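Local coordinates for uncharacterized protein (Pseudomonas aeruginosa UCBPP-PA14, PDB 3FD9) that probably represses the type III secretion regulon by disrupting self-association and DNA binding of the transcriptional activator ExsA, at residues 51-56 and 248-253; 98-103 and 199-204; 111-114 and 119-122. All coordinates share one frame; numbering follows the deposited sequence.

Overall arrangement
The three contacts tie together parts of a mainly helical chain. Contact 1 joins helix 52-60 near the start of the chain to the loop leading into strand 251-253. Contact 2 packs helix 96-115 against helix 193-203. Contact 3 lies farther along helix 96-115, where it meets the start of helix 119-147. The centres of contacts 1 and 2 are about 19 Å apart, yet they touch: Phe252 CE1 is 3.9 Å from Trp102 CB. Contacts 2 and 3 have centres about 22 Å apart and nearest atoms about 8 Å apart. Contact 3 is separated from contact 1 by about 14 Å between nearest atoms. Contacts 2 and 3 also lie beside a second subunit.

Contact 1: 51-56 and 248-253; sequences CEWLQQ and AQDHFY
Gln56 and Asp250 meet through their polar ends, their side chains coming from opposite directions. NE2 of Gln56 donates a hydrogen bond to OD2 of Asp250 at 3.3 Å. The bond is bent, with 146° at the hydrogen. OD2 receives it on its syn lone pair and lies close to the amide plane of Gln56. The amide and carboxylate planes are still not coplanar. Gln56 gets there by a stretched chain: CG is anti to the backbone N (chi1 174°), and chi2 is also extended, which carries the amide out to the carboxylate. In Asp250, CG lies beside the backbone N (chi1 -85°), and this brings the carboxylate to the helix.

The contact links the N-terminal part of helix 52-60 to the lead-in of strand 251-253, which pairs in parallel with strand 90-92. Cys51 is the N-cap of this helix. Its SG accepts a nearly straight bond from Leu54 N at 3.6 Å.

Trp53 offers its ring edge to the same carboxylate, with CD1 4.4 Å from OD1 of Asp250. Its NE1 bonds instead to OD2 of Asp89, whose backbone N donates to OD1 of Asp250. Gln247 holds both partners of the central bond: its NE2 bonds to OE1 of Gln56 and its backbone N to OD2 of Asp250.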
ATOM      1  N   CYS A  51      -9.564  19.455   0.721  1.00 37.49           N
ATOM      2  CA  CYS A  51     -10.768  19.679   1.513  1.00 37.42           C
ATOM      3  C   CYS A  51     -10.702  19.016   2.890  1.00 37.41           C
ATOM      4  O   CYS A  51      -9.995  18.033   3.084  1.00 37.58           O
ATOM      5  CB  CYS A  51     -12.016  19.248   0.734  1.00 37.41           C
ATOM      6  SG  CYS A  51     -12.399  17.497   0.778  1.00 36.81           S
ATOM      7  N   GLU A  52     -11.444  19.565   3.843  1.00 52.18           N
ATOM      8  CA  GLU A  52     -11.383  19.110   5.234  1.00 52.48           C
ATOM      9  C   GLU A  52     -11.775  17.653   5.418  1.00 50.38           C
ATOM     10  O   GLU A  52     -11.130  16.928   6.167  1.00 50.41           O
ATOM     11  CB  GLU A  52     -12.267  19.987   6.121  1.00 53.82           C
ATOM     12  CG  GLU A  52     -11.634  21.309   6.506  1.00 61.28           C
ATOM     13  CD  GLU A  52     -10.549  21.141   7.554  1.00 72.90           C
ATOM     14  OE1 GLU A  52     -10.044  20.002   7.723  1.00 73.87           O
ATOM     15  OE2 GLU A  52     -10.204  22.150   8.212  1.00 77.50           O
ATOM     16  N   TRP A  53     -12.848  17.243   4.744  1.00 32.64           N
ATOM     17  CA  TRP A  53     -13.367  15.876   4.826  1.00 29.74           C
ATOM     18  C   TRP A  53     -12.296  14.877   4.456  1.00 28.77           C
ATOM     19  O   TRP A  53     -11.978  13.987   5.230  1.00 29.75           O
ATOM     20  CB  TRP A  53     -14.577  15.703   3.909  1.00 28.29           C
ATOM     21  CG  TRP A  53     -15.108  14.306   3.843  1.00 26.70           C
ATOM     22  CD1 TRP A  53     -15.843  13.664   4.797  1.00 26.69           C
ATOM     23  CD2 TRP A  53     -14.973  13.379   2.754  1.00 26.76           C
ATOM     24  NE1 TRP A  53     -16.163  12.394   4.378  1.00 34.55           N
ATOM     25  CE2 TRP A  53     -15.638  12.192   3.127  1.00 31.98           C
ATOM     26  CE3 TRP A  53     -14.339  13.431   1.505  1.00 26.98           C
ATOM     27  CZ2 TRP A  53     -15.695  11.072   2.304  1.00 34.73           C
ATOM     28  CZ3 TRP A  53     -14.395  12.319   0.684  1.00 26.91           C
ATOM     29  CH2 TRP A  53     -15.071  11.150   1.089  1.00 28.18           C
ATOM     30  N   LEU A  54     -11.728  15.032   3.270  1.00 35.99           N
ATOM     31  CA  LEU A  54     -10.728  14.086   2.806  1.00 35.31           C
ATOM     32  C   LEU A  54      -9.472  14.167   3.674  1.00 35.93           C
ATOM     33  O   LEU A  54      -8.775  13.176   3.861  1.00 37.31           O
ATOM     34  CB  LEU A  54     -10.403  14.319   1.329  1.00 33.88           C
ATOM     35  CG  LEU A  54      -9.547  13.237   0.665  1.00 39.13           C
ATOM     36  CD1 LEU A  54     -10.125  11.845   0.916  1.00 41.65           C
ATOM     37  CD2 LEU A  54      -9.398  13.489  -0.829  1.00 39.66           C
ATOM     38  N   GLN A  55      -9.190  15.349   4.209  1.00 37.44           N
ATOM     39  CA  GLN A  55      -8.039  15.529   5.089  1.00 38.51           C
ATOM     40  C   GLN A  55      -8.225  14.773   6.405  1.00 38.13           C
ATOM     41  O   GLN A  55      -7.272  14.252   6.980  1.00 39.27           O
ATOM     42  CB  GLN A  55      -7.818  17.014   5.378  1.00 39.29           C
ATOM     43  CG  GLN A  55      -7.361  17.828   4.184  1.00 42.56           C
ATOM     44  CD  GLN A  55      -5.921  17.561   3.827  1.00 48.65           C
ATOM     45  OE1 GLN A  55      -5.164  16.989   4.619  1.00 52.10           O
ATOM     46  NE2 GLN A  55      -5.528  17.974   2.626  1.00 56.68           N
ATOM     47  N   GLN A  56      -9.466  14.740   6.875  1.00 41.17           N
ATOM     48  CA  GLN A  56      -9.835  14.042   8.094  1.00 40.95           C
ATOM     49  C   GLN A  56      -9.656  12.546   7.891  1.00 39.78           C
ATOM     50  O   GLN A  56      -9.073  11.858   8.729  1.00 41.38           O
ATOM     51  CB  GLN A  56     -11.291  14.372   8.442  1.00 42.49           C
ATOM     52  CG  GLN A  56     -11.900  13.621   9.627  1.00 45.02           C
ATOM     53  CD  GLN A  56     -13.246  14.216  10.061  1.00 47.83           C
ATOM     54  OE1 GLN A  56     -13.307  15.328  10.599  1.00 56.35           O
ATOM     55  NE2 GLN A  56     -14.328  13.475   9.827  1.00 46.13           N
ATOM     56  N   ALA A 248     -19.745  18.899   8.993  1.00 34.28           N
ATOM     57  CA  ALA A 248     -21.117  19.340   9.108  1.00 35.73           C
ATOM     58  C   ALA A 248     -22.043  18.215   8.693  1.00 36.14           C
ATOM     59  O   ALA A 248     -23.039  17.956   9.364  1.00 36.15           O
ATOM     60  CB  ALA A 248     -21.357  20.573   8.260  1.00 37.34           C
ATOM     61  N   GLN A 249     -21.694  17.537   7.602  1.00 46.10           N
ATOM     62  CA  GLN A 249     -22.573  16.540   6.997  1.00 47.42           C
ATOM     63  C   GLN A 249     -22.335  15.101   7.435  1.00 46.76           C
ATOM     64  O   GLN A 249     -23.005  14.191   6.950  1.00 48.72           O
ATOM     65  CB  GLN A 249     -22.500  16.627   5.477  1.00 48.86           C
ATOM     66  CG  GLN A 249     -22.992  17.951   4.933  1.00 53.86           C
ATOM     67  CD  GLN A 249     -24.351  18.323   5.480  1.00 62.59           C
ATOM     68  OE1 GLN A 249     -25.244  17.481   5.580  1.00 70.77           O
ATOM     69  NE2 GLN A 249     -24.520  19.593   5.836  1.00 67.06           N
ATOM     70  N   ASP A 250     -21.378  14.887   8.333  1.00 35.51           N
ATOM     71  CA  ASP A 250     -21.179  13.570   8.929  1.00 32.37           C
ATOM     72  C   ASP A 250     -22.421  13.219   9.730  1.00 32.72           C
ATOM     73  O   ASP A 250     -22.825  13.980  10.598  1.00 34.27           O
ATOM     74  CB  ASP A 250     -19.968  13.585   9.856  1.00 32.57           C
ATOM     75  CG  ASP A 250     -18.656  13.343   9.127  1.00 35.94           C
ATOM     76  OD1 ASP A 250     -18.673  12.712   8.047  1.00 42.13           O
ATOM     77  OD2 ASP A 250     -17.596  13.769   9.643  1.00 33.41           O
ATOM     78  N   HIS A 251     -23.041  12.081   9.435  1.00 38.93           N
ATOM     79  CA  HIS A 251     -24.223  11.634  10.169  1.00 39.11           C
ATOM     80  C   HIS A 251     -23.909  10.377  10.964  1.00 36.32           C
ATOM     81  O   HIS A 251     -23.443   9.399  10.411  1.00 34.97           O
ATOM     82  CB  HIS A 251     -25.391  11.367   9.208  1.00 41.28           C
ATOM     83  CG  HIS A 251     -26.641  10.882   9.884  1.00 49.52           C
ATOM     84  ND1 HIS A 251     -27.101   9.585   9.766  1.00 56.30           N
ATOM     85  CD2 HIS A 251     -27.532  11.520  10.684  1.00 54.44           C
ATOM     86  CE1 HIS A 251     -28.216   9.446  10.462  1.00 51.75           C
ATOM     87  NE2 HIS A 251     -28.498  10.604  11.030  1.00 53.81           N
ATOM     88  N   PHE A 252     -24.164  10.405  12.265  1.00 32.89           N
ATOM     89  CA  PHE A 252     -23.965   9.228  13.102  1.00 32.26           C
ATOM     90  C   PHE A 252     -25.294   8.581  13.480  1.00 33.73           C
ATOM     91  O   PHE A 252     -26.340   9.244  13.479  1.00 36.23           O
ATOM     92  CB  PHE A 252     -23.182   9.591  14.365  1.00 31.20           C
ATOM     93  CG  PHE A 252     -21.828  10.151  14.084  1.00 29.40           C
ATOM     94  CD1 PHE A 252     -20.769   9.315  13.774  1.00 30.91           C
ATOM     95  CD2 PHE A 252     -21.612  11.518  14.112  1.00 31.81           C
ATOM     96  CE1 PHE A 252     -19.511   9.834  13.506  1.00 35.33           C
ATOM     97  CE2 PHE A 252     -20.355  12.043  13.838  1.00 36.08           C
ATOM     98  CZ  PHE A 252     -19.303  11.200  13.538  1.00 31.94           C
ATOM     99  N   TYR A 253     -25.254   7.289  13.792  1.00 35.25           N
ATOM    100  CA  TYR A 253     -26.463   6.564  14.163  1.00 38.86           C
ATOM    101  C   TYR A 253     -26.116   5.216  14.788  1.00 39.51           C
ATOM    102  O   TYR A 253     -24.960   4.806  14.769  1.00 38.64           O
ATOM    103  CB  TYR A 253     -27.390   6.390  12.948  1.00 40.04           C
ATOM    104  CG  TYR A 253     -26.879   5.415  11.913  1.00 37.74           C
ATOM    105  CD1 TYR A 253     -27.240   4.073  11.959  1.00 39.42           C
ATOM    106  CD2 TYR A 253     -26.031   5.833  10.896  1.00 33.49           C
ATOM    107  CE1 TYR A 253     -26.762   3.168  11.016  1.00 38.21           C
ATOM    108  CE2 TYR A 253     -25.551   4.941   9.952  1.00 33.88           C
ATOM    109  CZ  TYR A 253     -25.924   3.610  10.016  1.00 34.73           C
ATOM    110  OH  TYR A 253     -25.459   2.713   9.082  1.00 35.11           O
TER

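Contact 2: 98-103 and 199-204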
ATOM      1  N   SER A  98     -15.939   1.511  14.137  1.00 36.43           N
ATOM      2  CA  SER A  98     -16.451   2.821  13.772  1.00 35.42           C
ATOM      3  C   SER A  98     -16.509   3.737  14.988  1.00 33.98           C
ATOM      4  O   SER A  98     -16.217   4.925  14.901  1.00 34.43           O
ATOM      5  CB  SER A  98     -17.833   2.691  13.137  1.00 36.36           C
ATOM      6  OG  SER A  98     -17.730   2.234  11.800  1.00 35.64           O
HETATM    7  N   MSE A  99     -16.884   3.170  16.122  1.00 37.76           N
HETATM    8  CA  MSE A  99     -16.888   3.900  17.376  1.00 37.63           C
HETATM    9  C   MSE A  99     -15.489   4.431  17.691  1.00 38.44           C
HETATM   10  O   MSE A  99     -15.331   5.521  18.237  1.00 38.97           O
HETATM   11  CB  MSE A  99     -17.376   2.990  18.502  1.00 37.53           C
HETATM   12  CG  MSE A  99     -17.199   3.586  19.882  1.00 43.15           C
HETATM   13 SE   MSE A  99     -18.416   5.095  20.204  1.00 45.15          SE
HETATM   14  CE  MSE A  99     -20.078   4.061  20.497  1.00 37.72           C
ATOM     15  N   ILE A 100     -14.472   3.660  17.320  1.00 27.10           N
ATOM     16  CA  ILE A 100     -13.098   3.984  17.673  1.00 26.00           C
ATOM     17  C   ILE A 100     -12.505   5.037  16.758  1.00 26.73           C
ATOM     18  O   ILE A 100     -11.836   5.958  17.210  1.00 29.04           O
ATOM     19  CB  ILE A 100     -12.198   2.739  17.598  1.00 25.52           C
ATOM     20  CG1 ILE A 100     -12.547   1.749  18.713  1.00 24.87           C
ATOM     21  CG2 ILE A 100     -10.743   3.134  17.686  1.00 22.62           C
ATOM     22  CD1 ILE A 100     -11.951   0.363  18.497  1.00 17.40           C
ATOM     23  N   ASP A 101     -12.734   4.890  15.462  1.00 27.31           N
ATOM     24  CA  ASP A 101     -12.046   5.718  14.489  1.00 27.70           C
ATOM     25  C   ASP A 101     -12.708   7.066  14.324  1.00 28.89           C
ATOM     26  O   ASP A 101     -12.069   8.027  13.899  1.00 30.68           O
ATOM     27  CB  ASP A 101     -12.006   5.015  13.142  1.00 28.31           C
ATOM     28  CG  ASP A 101     -11.057   3.850  13.130  1.00 32.56           C
ATOM     29  OD1 ASP A 101      -9.954   3.976  13.715  1.00 36.54           O
ATOM     30  OD2 ASP A 101     -11.413   2.809  12.534  1.00 33.00           O
ATOM     31  N   TRP A 102     -13.994   7.123  14.648  1.00 35.75           N
ATOM     32  CA  TRP A 102     -14.771   8.328  14.442  1.00 34.55           C
ATOM     33  C   TRP A 102     -15.019   9.090  15.732  1.00 35.83           C
ATOM     34  O   TRP A 102     -15.318  10.273  15.707  1.00 38.61           O
ATOM     35  CB  TRP A 102     -16.090   8.009  13.730  1.00 34.50           C
ATOM     36  CG  TRP A 102     -16.003   8.203  12.236  1.00 35.77           C
ATOM     37  CD1 TRP A 102     -16.092   9.388  11.553  1.00 37.56           C
ATOM     38  CD2 TRP A 102     -15.796   7.190  11.244  1.00 27.86           C
ATOM     39  NE1 TRP A 102     -15.951   9.170  10.203  1.00 33.67           N
ATOM     40  CE2 TRP A 102     -15.767   7.832   9.988  1.00 28.53           C
ATOM     41  CE3 TRP A 102     -15.633   5.804  11.296  1.00 34.78           C
ATOM     42  CZ2 TRP A 102     -15.586   7.137   8.800  1.00 34.04           C
ATOM     43  CZ3 TRP A 102     -15.448   5.116  10.111  1.00 37.50           C
ATOM     44  CH2 TRP A 102     -15.428   5.783   8.880  1.00 39.52           C
ATOM     45  N   VAL A 103     -14.886   8.423  16.866  1.00 32.61           N
ATOM     46  CA  VAL A 103     -15.150   9.082  18.132  1.00 31.72           C
ATOM     47  C   VAL A 103     -13.961   8.968  19.078  1.00 33.51           C
ATOM     48  O   VAL A 103     -13.235   9.932  19.285  1.00 36.56           O
ATOM     49  CB  VAL A 103     -16.412   8.515  18.815  1.00 32.25           C
ATOM     50  CG1 VAL A 103     -16.704   9.268  20.095  1.00 30.59           C
ATOM     51  CG2 VAL A 103     -17.592   8.605  17.889  1.00 29.96           C
ATOM     52  N   THR A 199     -11.874  -3.632  26.622  1.00 32.72           N
ATOM     53  CA  THR A 199     -13.226  -4.146  26.779  1.00 33.73           C
ATOM     54  C   THR A 199     -14.059  -3.955  25.523  1.00 32.96           C
ATOM     55  O   THR A 199     -14.682  -4.889  25.038  1.00 33.55           O
ATOM     56  CB  THR A 199     -13.941  -3.467  27.934  1.00 34.28           C
ATOM     57  OG1 THR A 199     -13.273  -3.793  29.159  1.00 37.79           O
ATOM     58  CG2 THR A 199     -15.395  -3.919  27.992  1.00 33.63           C
ATOM     59  N   LEU A 200     -14.073  -2.738  24.998  1.00 33.47           N
ATOM     60  CA  LEU A 200     -14.787  -2.474  23.763  1.00 32.58           C
ATOM     61  C   LEU A 200     -14.325  -3.427  22.658  1.00 33.71           C
ATOM     62  O   LEU A 200     -15.120  -3.908  21.848  1.00 34.86           O
ATOM     63  CB  LEU A 200     -14.561  -1.033  23.331  1.00 32.73           C
ATOM     64  CG  LEU A 200     -15.132  -0.701  21.957  1.00 31.19           C
ATOM     65  CD1 LEU A 200     -16.632  -0.919  21.970  1.00 28.46           C
ATOM     66  CD2 LEU A 200     -14.782   0.727  21.551  1.00 26.34           C
ATOM     67  N   LEU A 201     -13.029  -3.696  22.627  1.00 39.17           N
ATOM     68  CA  LEU A 201     -12.462  -4.534  21.589  1.00 38.64           C
ATOM     69  C   LEU A 201     -12.778  -6.018  21.789  1.00 39.12           C
ATOM     70  O   LEU A 201     -12.786  -6.799  20.831  1.00 38.26           O
ATOM     71  CB  LEU A 201     -10.955  -4.306  21.508  1.00 37.67           C
ATOM     72  CG  LEU A 201     -10.598  -3.071  20.686  1.00 39.39           C
ATOM     73  CD1 LEU A 201      -9.095  -2.868  20.658  1.00 48.83           C
ATOM     74  CD2 LEU A 201     -11.155  -3.213  19.277  1.00 41.97           C
ATOM     75  N   ALA A 202     -13.052  -6.393  23.032  1.00 47.29           N
ATOM     76  CA  ALA A 202     -13.330  -7.779  23.368  1.00 49.01           C
ATOM     77  C   ALA A 202     -14.827  -8.093  23.433  1.00 49.09           C
ATOM     78  O   ALA A 202     -15.242  -9.211  23.122  1.00 49.21           O
ATOM     79  CB  ALA A 202     -12.668  -8.134  24.685  1.00 50.74           C
ATOM     80  N   SER A 203     -15.631  -7.115  23.840  1.00 51.48           N
ATOM     81  CA  SER A 203     -17.036  -7.373  24.135  1.00 51.94           C
ATOM     82  C   SER A 203     -17.995  -6.318  23.583  1.00 51.82           C
ATOM     83  O   SER A 203     -19.209  -6.484  23.644  1.00 54.54           O
ATOM     84  CB  SER A 203     -17.235  -7.534  25.647  1.00 52.67           C
ATOM     85  OG  SER A 203     -17.153  -6.286  26.317  1.00 52.87           O
ATOM     86  N   GLY A 204     -17.457  -5.225  23.062  1.00 36.89           N
ATOM     87  CA  GLY A 204     -18.272  -4.264  22.338  1.00 35.49           C
ATOM     88  C   GLY A 204     -18.911  -3.121  23.115  1.00 35.66           C
ATOM     89  O   GLY A 204     -19.579  -2.276  22.513  1.00 36.22           O
TER
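The carbonyl oxygen of Thr199, one residue before the contacting Leu200, accepts three hydrogen bonds from its own helix. That helix, 193-203, forms a roughly antiparallel helix pair with helix 96-115. The axes of 98-103 and 199-203 make an angle of 149° and come within 11.6 Å. Helix 96-115 widens into a pi-type turn at 100-103.

Ser203 N lies 2.7 Å from Thr199 O, and Ala202 N lies 3.0 Å from it. The hydroxyl of Ser203 adds a third bond, with OG 3.1 Å from Thr199 O. This donor sits well above the carbonyl plane, 49° out of it, and not on a lone pair. These bonds gather on one carbonyl near the end of helix 193-203. The chain then turns off at Gly204, where the positive phi suits glycine.

Between the two segments the touching groups are all apolar. Ile100 and Leu200 lie alongside each other, pointing opposite ways. Leu200 sets CG opposite its backbone N (chi1 173°), which directs CD2 at Ile100. CG1 of Ile100 lies 3.8 Å from that CD2 of Leu200. Leu201 meets Ile100 at about a right angle, its CD2 3.7 Å from CD1 of Ile100.

Leu206 and Leu226 also touch Met99, and Leu104 touches both Met99 and Leu200. A second subunit lies alongside: its Leu73 packs on Leu201, and its Arg31 forms a salt bridge with Asp101.

Met99 is a selenomethionine here. Its chain folds beyond CG, and CG, rather than the selenium, makes the nearest approach, 4.1 Å from Leu200 CD2.

Contact 3: 111-114 and 119-122; sequences WESL and IPGW
Ile119 and Glu112 make van der Waals contact, and the two side chains run roughly perpendicular. CD1 of Ile119 rests 3.9 Å from CG of Glu112. The other branch, CG2, lies against the carboxylate, 3.8 Å from CD and 3.6 Å from OE1 of Glu112. In Glu112 a chi1 of -162° sends CG away from the backbone N, and the chain beyond it is extended. This puts CG near CD1 of Ile119 and the carboxylate near CG2.

The second contact sets a hydroxyl against a proline ring. OG of Ser113 sits beside CG and CD of Pro120, with 3.8 Å from OG to CD. That hydroxyl is hydrogen-bonded to the carbonyl O of Gly109, one turn back in its own helix.

The contacts lie at a short connection between two helices. Helix 96-115 ends a few residues before helix 119-147 begins, and Ile119 and Pro120 lie in the first turn of the new helix. That helix pairs with helix 157-189 in the long helical hairpin, where Ile119 touches Ala182.

Charge pairing comes from outside the two segments. OE2 of Glu112 forms salt bridges with Arg123 and with Arg38 of the second subunit. Two arginines at one buried carboxylate would probably favour its charged form.

Within 119-122 the Trp122 ring folds back over the helix start. Its face lies over the backbone N of Ile119, which is 4.2 Å above the ring plane.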
ATOM      1  N   TRP A 111      -9.105  15.762  23.772  1.00 33.44           N
ATOM      2  CA  TRP A 111      -8.924  15.795  25.216  1.00 34.37           C
ATOM      3  C   TRP A 111      -7.466  16.058  25.552  1.00 37.07           C
ATOM      4  O   TRP A 111      -7.131  17.018  26.234  1.00 40.97           O
ATOM      5  CB  TRP A 111      -9.366  14.478  25.843  1.00 33.07           C
ATOM      6  CG  TRP A 111      -9.189  14.424  27.325  1.00 32.77           C
ATOM      7  CD1 TRP A 111      -9.891  15.128  28.255  1.00 36.73           C
ATOM      8  CD2 TRP A 111      -8.257  13.616  28.055  1.00 35.27           C
ATOM      9  NE1 TRP A 111      -9.457  14.814  29.520  1.00 37.16           N
ATOM     10  CE2 TRP A 111      -8.454  13.888  29.424  1.00 37.78           C
ATOM     11  CE3 TRP A 111      -7.278  12.691  27.686  1.00 35.25           C
ATOM     12  CZ2 TRP A 111      -7.708  13.269  30.422  1.00 39.66           C
ATOM     13  CZ3 TRP A 111      -6.541  12.075  28.674  1.00 36.34           C
ATOM     14  CH2 TRP A 111      -6.757  12.366  30.027  1.00 40.00           C
ATOM     15  N   GLU A 112      -6.596  15.199  25.053  1.00 43.94           N
ATOM     16  CA  GLU A 112      -5.164  15.338  25.248  1.00 44.18           C
ATOM     17  C   GLU A 112      -4.666  16.784  25.106  1.00 45.81           C
ATOM     18  O   GLU A 112      -3.825  17.232  25.885  1.00 47.82           O
ATOM     19  CB  GLU A 112      -4.456  14.452  24.234  1.00 42.65           C
ATOM     20  CG  GLU A 112      -3.033  14.141  24.555  1.00 45.43           C
ATOM     21  CD  GLU A 112      -2.384  13.369  23.443  1.00 47.72           C
ATOM     22  OE1 GLU A 112      -2.556  13.763  22.265  1.00 51.35           O
ATOM     23  OE2 GLU A 112      -1.713  12.362  23.745  1.00 48.44           O
ATOM     24  N   SER A 113      -5.181  17.498  24.105  1.00 44.73           N
ATOM     25  CA  SER A 113      -4.758  18.865  23.808  1.00 46.22           C
ATOM     26  C   SER A 113      -5.104  19.843  24.914  1.00 47.98           C
ATOM     27  O   SER A 113      -4.393  20.823  25.109  1.00 51.33           O
ATOM     28  CB  SER A 113      -5.393  19.366  22.510  1.00 45.96           C
ATOM     29  OG  SER A 113      -4.941  18.628  21.390  1.00 49.91           O
ATOM     30  N   LEU A 114      -6.209  19.606  25.617  1.00 42.04           N
ATOM     31  CA  LEU A 114      -6.561  20.457  26.747  1.00 43.89           C
ATOM     32  C   LEU A 114      -5.434  20.443  27.768  1.00 45.95           C
ATOM     33  O   LEU A 114      -4.992  21.491  28.226  1.00 47.07           O
ATOM     34  CB  LEU A 114      -7.842  19.982  27.423  1.00 44.37           C
ATOM     35  CG  LEU A 114      -9.155  20.006  26.649  1.00 45.53           C
ATOM     36  CD1 LEU A 114     -10.271  19.560  27.578  1.00 42.83           C
ATOM     37  CD2 LEU A 114      -9.437  21.401  26.091  1.00 48.38           C
ATOM     38  N   ILE A 119       1.133  19.570  22.520  1.00 45.69           N
ATOM     39  CA  ILE A 119       1.254  18.147  22.222  1.00 40.94           C
ATOM     40  C   ILE A 119       1.008  17.791  20.761  1.00 39.89           C
ATOM     41  O   ILE A 119       1.844  17.136  20.139  1.00 38.63           O
ATOM     42  CB  ILE A 119       0.308  17.308  23.092  1.00 39.34           C
ATOM     43  CG1 ILE A 119       0.695  17.414  24.562  1.00 35.67           C
ATOM     44  CG2 ILE A 119       0.342  15.848  22.656  1.00 40.69           C
ATOM     45  CD1 ILE A 119       0.060  16.335  25.423  1.00 31.64           C
ATOM     46  N   PRO A 120      -0.145  18.198  20.207  1.00 39.54           N
ATOM     47  CA  PRO A 120      -0.392  17.843  18.804  1.00 38.83           C
ATOM     48  C   PRO A 120       0.801  18.205  17.946  1.00 41.38           C
ATOM     49  O   PRO A 120       1.219  17.404  17.116  1.00 43.55           O
ATOM     50  CB  PRO A 120      -1.578  18.720  18.427  1.00 38.58           C
ATOM     51  CG  PRO A 120      -2.281  18.960  19.715  1.00 39.60           C
ATOM     52  CD  PRO A 120      -1.226  19.024  20.767  1.00 39.32           C
ATOM     53  N   GLY A 121       1.355  19.394  18.163  1.00 48.23           N
ATOM     54  CA  GLY A 121       2.491  19.863  17.393  1.00 49.20           C
ATOM     55  C   GLY A 121       3.710  18.976  17.553  1.00 48.84           C
ATOM     56  O   GLY A 121       4.431  18.712  16.585  1.00 48.52           O
ATOM     57  N   TRP A 122       3.947  18.511  18.774  1.00 50.83           N
ATOM     58  CA  TRP A 122       5.078  17.627  19.022  1.00 50.62           C
ATOM     59  C   TRP A 122       4.958  16.322  18.234  1.00 49.47           C
ATOM     60  O   TRP A 122       5.938  15.854  17.647  1.00 49.84           O
ATOM     61  CB  TRP A 122       5.219  17.317  20.514  1.00 50.43           C
ATOM     62  CG  TRP A 122       5.404  18.527  21.370  1.00 52.86           C
ATOM     63  CD1 TRP A 122       5.772  19.776  20.957  1.00 51.42           C
ATOM     64  CD2 TRP A 122       5.257  18.603  22.794  1.00 51.04           C
ATOM     65  NE1 TRP A 122       5.851  20.625  22.034  1.00 55.72           N
ATOM     66  CE2 TRP A 122       5.541  19.929  23.176  1.00 53.92           C
ATOM     67  CE3 TRP A 122       4.905  17.677  23.785  1.00 49.17           C
ATOM     68  CZ2 TRP A 122       5.484  20.357  24.500  1.00 58.38           C
ATOM     69  CZ3 TRP A 122       4.849  18.102  25.102  1.00 52.10           C
ATOM     70  CH2 TRP A 122       5.138  19.432  25.448  1.00 56.18           C
TER